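Local coordinates for mRNA-capping enzyme subunit alpha (Saccharomyces cerevisiae, PDB 3KYH), which catalyses the second step of mRNA capping, transferring GMP from GTP to the 5'-diphosphate end of RNA through a covalent enzyme-GMP intermediate, at residues T73-I84 / L125-V136. Residues are numbered along the deposited sequence; the frame is centred on the assembly and turned at random.
Sequences TDGLRVLMFIVI and LQDGTLLDGELV
Arg77 and Asp132 form a salt bridge between two antiparallel strands, 76-84 and 129-139. The evidence is a bond from Arg77 NH2 to Asp132 OD2 of 2.5 Å, a length to be read loosely at this resolution; the acceptor lies in the guanidinium plane, and the carboxylate, met on its syn side from somewhat out of its own plane, is turned 60° from the guanidinium. Arg77 NE adds weaker bonds to both carboxylate oxygens. With CG opposite the backbone N (chi1 -179°) and a bend at chi2, the arginine chain passes Gly133 O before reaching the acid. NH2 also bonds Ser48 O, so a methionine in place of Arg77 would probably leave the buried Asp132 carboxylate without its countercharge and Ser48 O without this donor.

Glu134 extends from the same face toward the loop before strand 76-84, where Gly75 N donates to Glu134 OE2 at 3.0 Å, from 46° above the carboxylate plane. The Thr73 and Glu134 side chains run antiparallel alongside one another, Thr73 OG1 lying against Glu134 CB and CG and bonded to Lys204 NZ.

Farther along, Leu79 CD2 packs on Leu130 CG (3.6 Å), and Leu130 CD1 approaches Phe81 CD1 obliquely (3.7 Å). On the other face, Met80 and Leu131 run side by side. Their backbones are joined by a well-formed bond from Met80 N to Leu131 O (2.9 Å), whereas the other backbone bonds between the strands are weak. Ile84 CD1 meets Leu125 CD1 tip to tip at 3.7 Å.

The pairing belongs to a sheet of the nucleotidyltransferase domain of the covalent GTase family; segment 73-84 directly follows Lys72, which carries GMP in the intermediate.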
ATOM      1  N   THR C  73      20.457 -12.687 -47.980  1.00 74.39           N
ATOM      2  CA  THR C  73      19.195 -13.368 -47.651  1.00 77.12           C
ATOM      3  C   THR C  73      18.509 -12.725 -46.449  1.00 83.08           C
ATOM      4  O   THR C  73      19.167 -12.475 -45.431  1.00 91.35           O
ATOM      5  CB  THR C  73      19.386 -14.848 -47.314  1.00 81.63           C
ATOM      6  OG1 THR C  73      20.545 -15.014 -46.488  1.00 78.78           O
ATOM      7  CG2 THR C  73      19.546 -15.678 -48.569  1.00 93.79           C
ATOM      8  N   ASP C  74      17.212 -12.438 -46.578  1.00 84.52           N
ATOM      9  CA  ASP C  74      16.425 -11.800 -45.505  1.00 89.25           C
ATOM     10  C   ASP C  74      15.582 -12.813 -44.712  1.00 90.37           C
ATOM     11  O   ASP C  74      14.329 -12.788 -44.696  1.00 87.59           O
ATOM     12  CB  ASP C  74      15.585 -10.618 -46.027  1.00 89.49           C
ATOM     13  CG  ASP C  74      14.990  -9.764 -44.898  1.00 87.19           C
ATOM     14  OD1 ASP C  74      14.026 -10.214 -44.226  1.00103.12           O
ATOM     15  OD2 ASP C  74      15.442  -8.609 -44.707  1.00 76.99           O
ATOM     16  N   GLY C  75      16.301 -13.713 -44.046  1.00 87.84           N
ATOM     17  CA  GLY C  75      15.657 -14.667 -43.155  1.00 90.14           C
ATOM     18  C   GLY C  75      15.874 -14.304 -41.698  1.00 90.35           C
ATOM     19  O   GLY C  75      15.954 -13.109 -41.326  1.00 92.40           O
ATOM     20  N   LEU C  76      15.970 -15.357 -40.881  1.00 81.21           N
ATOM     21  CA  LEU C  76      16.153 -15.222 -39.454  1.00 71.29           C
ATOM     22  C   LEU C  76      17.520 -15.763 -39.160  1.00 72.29           C
ATOM     23  O   LEU C  76      17.639 -16.976 -38.996  1.00 76.61           O
ATOM     24  CB  LEU C  76      15.097 -16.038 -38.705  1.00 66.27           C
ATOM     25  CG  LEU C  76      14.893 -15.703 -37.219  1.00 68.86           C
ATOM     26  CD1 LEU C  76      14.231 -14.334 -37.036  1.00 85.01           C
ATOM     27  CD2 LEU C  76      14.090 -16.765 -36.465  1.00 58.04           C
ATOM     28  N   ARG C  77      18.542 -14.898 -39.159  1.00 73.59           N
ATOM     29  CA  ARG C  77      19.914 -15.330 -38.831  1.00 74.26           C
ATOM     30  C   ARG C  77      19.963 -16.046 -37.478  1.00 71.47           C
ATOM     31  O   ARG C  77      19.690 -15.477 -36.410  1.00 62.29           O
ATOM     32  CB  ARG C  77      20.955 -14.208 -38.877  1.00 81.54           C
ATOM     33  CG  ARG C  77      22.395 -14.694 -38.551  1.00 60.03           C
ATOM     34  CD  ARG C  77      23.249 -14.631 -39.808  1.00 74.11           C
ATOM     35  NE  ARG C  77      24.681 -14.713 -39.540  1.00 57.02           N
ATOM     36  CZ  ARG C  77      25.371 -13.811 -38.841  1.00 89.47           C
ATOM     37  NH1 ARG C  77      24.764 -12.740 -38.316  1.00 75.00           N
ATOM     38  NH2 ARG C  77      26.672 -13.999 -38.640  1.00 81.06           N
ATOM     39  N   VAL C  78      20.399 -17.294 -37.603  1.00 72.06           N
ATOM     40  CA  VAL C  78      20.284 -18.377 -36.640  1.00 62.62           C
ATOM     41  C   VAL C  78      21.496 -19.282 -36.949  1.00 59.49           C
ATOM     42  O   VAL C  78      21.565 -19.827 -38.075  1.00 53.58           O
ATOM     43  CB  VAL C  78      18.920 -19.076 -36.950  1.00 58.53           C
ATOM     44  CG1 VAL C  78      18.949 -20.571 -36.797  1.00 81.07           C
ATOM     45  CG2 VAL C  78      17.816 -18.519 -36.099  1.00 46.84           C
ATOM     46  N   LEU C  79      22.478 -19.375 -36.034  1.00 54.02           N
ATOM     47  CA  LEU C  79      23.624 -20.308 -36.279  1.00 55.26           C
ATOM     48  C   LEU C  79      23.157 -21.704 -36.080  1.00 52.58           C
ATOM     49  O   LEU C  79      22.042 -21.898 -35.544  1.00 45.76           O
ATOM     50  CB  LEU C  79      24.931 -20.110 -35.480  1.00 39.95           C
ATOM     51  CG  LEU C  79      26.074 -19.497 -36.298  1.00 33.29           C
ATOM     52  CD1 LEU C  79      26.433 -18.106 -35.867  1.00 56.12           C
ATOM     53  CD2 LEU C  79      27.283 -20.299 -36.194  1.00 30.46           C
ATOM     54  N   MET C  80      23.975 -22.635 -36.582  1.00 52.53           N
ATOM     55  CA  MET C  80      23.793 -24.048 -36.228  1.00 71.79           C
ATOM     56  C   MET C  80      24.840 -24.496 -35.211  1.00 78.61           C
ATOM     57  O   MET C  80      26.048 -24.225 -35.382  1.00 92.89           O
ATOM     58  CB  MET C  80      23.819 -24.964 -37.458  1.00 70.62           C
ATOM     59  CG  MET C  80      23.620 -26.444 -37.123  1.00 63.94           C
ATOM     60  SD  MET C  80      21.884 -26.801 -36.817  1.00 85.27           S
ATOM     61  CE  MET C  80      21.486 -27.807 -38.254  1.00 41.12           C
ATOM     62  N   PHE C  81      24.379 -25.184 -34.169  1.00 74.98           N
ATOM     63  CA  PHE C  81      25.288 -25.789 -33.189  1.00 80.61           C
ATOM     64  C   PHE C  81      25.020 -27.269 -33.004  1.00 71.77           C
ATOM     65  O   PHE C  81      23.927 -27.651 -32.577  1.00 65.89           O
ATOM     66  CB  PHE C  81      25.179 -25.074 -31.842  1.00 83.35           C
ATOM     67  CG  PHE C  81      26.183 -25.524 -30.811  1.00 86.24           C
ATOM     68  CD1 PHE C  81      27.494 -25.862 -31.165  1.00 64.59           C
ATOM     69  CD2 PHE C  81      25.834 -25.482 -29.455  1.00101.64           C
ATOM     70  CE1 PHE C  81      28.422 -26.207 -30.187  1.00 90.75           C
ATOM     71  CE2 PHE C  81      26.749 -25.820 -28.458  1.00 96.23           C
ATOM     72  CZ  PHE C  81      28.052 -26.186 -28.830  1.00112.13           C
ATOM     73  N   ILE C  82      26.004 -28.097 -33.354  1.00 73.09           N
ATOM     74  CA  ILE C  82      25.841 -29.557 -33.178  1.00 74.68           C
ATOM     75  C   ILE C  82      26.907 -30.257 -32.353  1.00 77.71           C
ATOM     76  O   ILE C  82      28.098 -30.290 -32.726  1.00 71.71           O
ATOM     77  CB  ILE C  82      25.460 -30.355 -34.470  1.00 73.84           C
ATOM     78  CG1 ILE C  82      26.086 -29.754 -35.738  1.00 76.21           C
ATOM     79  CG2 ILE C  82      23.950 -30.332 -34.665  1.00 71.16           C
ATOM     80  CD1 ILE C  82      27.509 -30.100 -35.960  1.00 43.24           C
ATOM     81  N   VAL C  83      26.422 -30.778 -31.215  1.00 82.48           N
ATOM     82  CA  VAL C  83      27.205 -31.454 -30.166  1.00 91.66           C
ATOM     83  C   VAL C  83      26.406 -32.600 -29.490  1.00100.06           C
ATOM     84  O   VAL C  83      25.166 -32.546 -29.430  1.00 99.61           O
ATOM     85  CB  VAL C  83      27.728 -30.444 -29.100  1.00 91.04           C
ATOM     86  CG1 VAL C  83      28.896 -29.626 -29.624  1.00 71.34           C
ATOM     87  CG2 VAL C  83      26.612 -29.526 -28.621  1.00 91.21           C
ATOM     88  N   ILE C  84      27.134 -33.582 -28.935  1.00103.18           N
ATOM     89  CA  ILE C  84      26.617 -34.895 -28.472  1.00 95.32           C
ATOM     90  C   ILE C  84      26.726 -34.995 -26.944  1.00100.50           C
ATOM     91  O   ILE C  84      27.797 -35.348 -26.413  1.00102.07           O
ATOM     92  CB  ILE C  84      27.465 -36.057 -29.087  1.00 94.12           C
ATOM     93  CG1 ILE C  84      28.277 -35.583 -30.306  1.00 80.43           C
ATOM     94  CG2 ILE C  84      26.610 -37.314 -29.330  1.00 89.52           C
ATOM     95  CD1 ILE C  84      29.453 -36.458 -30.671  1.00 57.41           C
ATOM     96  N   LEU C 125      29.568 -39.957 -36.599  1.00 89.23           N
ATOM     97  CA  LEU C 125      28.984 -38.772 -35.949  1.00 90.97           C
ATOM     98  C   LEU C 125      29.782 -37.458 -36.121  1.00 92.85           C
ATOM     99  O   LEU C 125      30.881 -37.487 -36.672  1.00 95.48           O
ATOM    100  CB  LEU C 125      28.710 -39.093 -34.464  1.00 86.77           C
ATOM    101  CG  LEU C 125      27.304 -39.084 -33.837  1.00 67.94           C
ATOM    102  CD1 LEU C 125      27.086 -37.771 -33.135  1.00 47.92           C
ATOM    103  CD2 LEU C 125      26.104 -39.414 -34.754  1.00 51.17           C
ATOM    104  N   GLN C 126      29.214 -36.332 -35.659  1.00 90.73           N
ATOM    105  CA  GLN C 126      29.818 -34.982 -35.695  1.00 84.74           C
ATOM    106  C   GLN C 126      29.778 -34.362 -34.293  1.00 76.32           C
ATOM    107  O   GLN C 126      28.738 -34.418 -33.632  1.00 63.07           O
ATOM    108  CB  GLN C 126      29.045 -34.078 -36.671  1.00 91.03           C
ATOM    109  CG  GLN C 126      29.822 -32.881 -37.237  1.00 94.50           C
ATOM    110  CD  GLN C 126      30.339 -33.093 -38.667  1.00 99.91           C
ATOM    111  OE1 GLN C 126      29.656 -33.738 -39.487  1.00 87.55           O
ATOM    112  NE2 GLN C 126      31.523 -32.503 -38.989  1.00 53.38           N
ATOM    113  N   ASP C 127      30.908 -33.786 -33.864  1.00 79.38           N
ATOM    114  CA  ASP C 127      31.155 -33.253 -32.487  1.00 77.71           C
ATOM    115  C   ASP C 127      32.037 -32.036 -32.630  1.00 78.38           C
ATOM    116  O   ASP C 127      33.161 -32.157 -33.154  1.00 62.59           O
ATOM    117  CB  ASP C 127      31.917 -34.271 -31.597  1.00 75.30           C
ATOM    118  CG  ASP C 127      32.381 -33.713 -30.206  1.00 69.31           C
ATOM    119  OD1 ASP C 127      32.581 -32.486 -29.965  1.00 46.19           O
ATOM    120  OD2 ASP C 127      32.648 -34.574 -29.331  1.00 69.70           O
ATOM    121  N   GLY C 128      31.548 -30.924 -32.068  1.00 80.32           N
ATOM    122  CA  GLY C 128      32.179 -29.605 -32.148  1.00 83.76           C
ATOM    123  C   GLY C 128      32.103 -29.016 -33.549  1.00 84.85           C
ATOM    124  O   GLY C 128      33.116 -28.935 -34.265  1.00 78.78           O
ATOM    125  N   THR C 129      30.900 -28.616 -33.953  1.00 83.20           N
ATOM    126  CA  THR C 129      30.713 -28.063 -35.297  1.00 86.44           C
ATOM    127  C   THR C 129      29.804 -26.819 -35.345  1.00 86.94           C
ATOM    128  O   THR C 129      28.582 -26.915 -35.131  1.00 90.80           O
ATOM    129  CB  THR C 129      30.329 -29.184 -36.300  1.00 84.69           C
ATOM    130  OG1 THR C 129      31.360 -30.186 -36.321  1.00 84.03           O
ATOM    131  CG2 THR C 129      30.093 -28.647 -37.707  1.00 93.20           C
ATOM    132  N   LEU C 130      30.424 -25.662 -35.604  1.00 86.09           N
ATOM    133  CA  LEU C 130      29.739 -24.349 -35.656  1.00 88.03           C
ATOM    134  C   LEU C 130      29.753 -23.644 -37.034  1.00 84.26           C
ATOM    135  O   LEU C 130      30.796 -23.197 -37.563  1.00 67.22           O
ATOM    136  CB  LEU C 130      30.178 -23.420 -34.499  1.00 84.49           C
ATOM    137  CG  LEU C 130      29.217 -22.345 -33.954  1.00 71.40           C
ATOM    138  CD1 LEU C 130      27.914 -22.912 -33.378  1.00 40.78           C
ATOM    139  CD2 LEU C 130      29.891 -21.464 -32.899  1.00 49.99           C
ATOM    140  N   LEU C 131      28.538 -23.536 -37.570  1.00 85.95           N
ATOM    141  CA  LEU C 131      28.279 -23.116 -38.953  1.00 92.70           C
ATOM    142  C   LEU C 131      27.163 -22.073 -39.016  1.00 95.28           C
ATOM    143  O   LEU C 131      26.037 -22.309 -38.535  1.00 99.44           O
ATOM    144  CB  LEU C 131      27.941 -24.326 -39.840  1.00 88.35           C
ATOM    145  CG  LEU C 131      26.894 -25.374 -39.433  1.00 74.71           C
ATOM    146  CD1 LEU C 131      27.180 -26.640 -40.222  1.00 70.59           C
ATOM    147  CD2 LEU C 131      26.961 -25.724 -37.959  1.00 68.04           C
ATOM    148  N   ASP C 132      27.511 -20.923 -39.595  1.00 91.62           N
ATOM    149  CA  ASP C 132      26.681 -19.719 -39.581  1.00 93.14           C
ATOM    150  C   ASP C 132      25.673 -19.605 -40.713  1.00 91.58           C
ATOM    151  O   ASP C 132      26.053 -19.522 -41.892  1.00 98.60           O
ATOM    152  CB  ASP C 132      27.577 -18.475 -39.510  1.00 97.65           C
ATOM    153  CG  ASP C 132      26.789 -17.198 -39.297  1.00 95.94           C
ATOM    154  OD1 ASP C 132      25.728 -17.232 -38.638  1.00113.86           O
ATOM    155  OD2 ASP C 132      27.224 -16.159 -39.821  1.00 69.28           O
ATOM    156  N   GLY C 133      24.396 -19.520 -40.338  1.00 87.76           N
ATOM    157  CA  GLY C 133      23.318 -19.610 -41.332  1.00 94.31           C
ATOM    158  C   GLY C 133      22.144 -18.645 -41.460  1.00 90.54           C
ATOM    159  O   GLY C 133      21.866 -17.829 -40.564  1.00 90.87           O
ATOM    160  N   GLU C 134      21.448 -18.763 -42.594  1.00 83.52           N
ATOM    161  CA  GLU C 134      20.200 -18.023 -42.808  1.00 84.66           C
ATOM    162  C   GLU C 134      18.934 -18.824 -43.100  1.00 78.27           C
ATOM    163  O   GLU C 134      18.772 -19.401 -44.173  1.00 85.04           O
ATOM    164  CB  GLU C 134      20.379 -16.899 -43.833  1.00 91.83           C
ATOM    165  CG  GLU C 134      20.525 -15.508 -43.188  1.00 93.02           C
ATOM    166  CD  GLU C 134      19.205 -14.958 -42.702  1.00 81.23           C
ATOM    167  OE1 GLU C 134      18.350 -15.750 -42.263  1.00102.46           O
ATOM    168  OE2 GLU C 134      18.999 -13.737 -42.780  1.00 74.58           O
ATOM    169  N   LEU C 135      18.022 -18.840 -42.141  1.00 72.49           N
ATOM    170  CA  LEU C 135      16.787 -19.609 -42.297  1.00 79.34           C
ATOM    171  C   LEU C 135      15.688 -18.890 -43.110  1.00 83.38           C
ATOM    172  O   LEU C 135      14.797 -18.243 -42.538  1.00 74.72           O
ATOM    173  CB  LEU C 135      16.249 -20.102 -40.931  1.00 79.06           C
ATOM    174  CG  LEU C 135      15.126 -21.164 -40.953  1.00 78.15           C
ATOM    175  CD1 LEU C 135      15.723 -22.501 -41.253  1.00 84.30           C
ATOM    176  CD2 LEU C 135      14.326 -21.278 -39.658  1.00 55.28           C
ATOM    177  N   VAL C 136      15.737 -19.045 -44.437  1.00 87.62           N
ATOM    178  CA  VAL C 136      14.696 -18.513 -45.357  1.00 91.24           C
ATOM    179  C   VAL C 136      13.426 -19.398 -45.455  1.00 86.13           C
ATOM    180  O   VAL C 136      13.336 -20.443 -44.799  1.00 94.82           O
ATOM    181  CB  VAL C 136      15.256 -18.327 -46.807  1.00 93.13           C
ATOM    182  CG1 VAL C 136      16.497 -17.438 -46.835  1.00 97.13           C
ATOM    183  CG2 VAL C 136      15.536 -19.679 -47.479  1.00 93.62           C
TER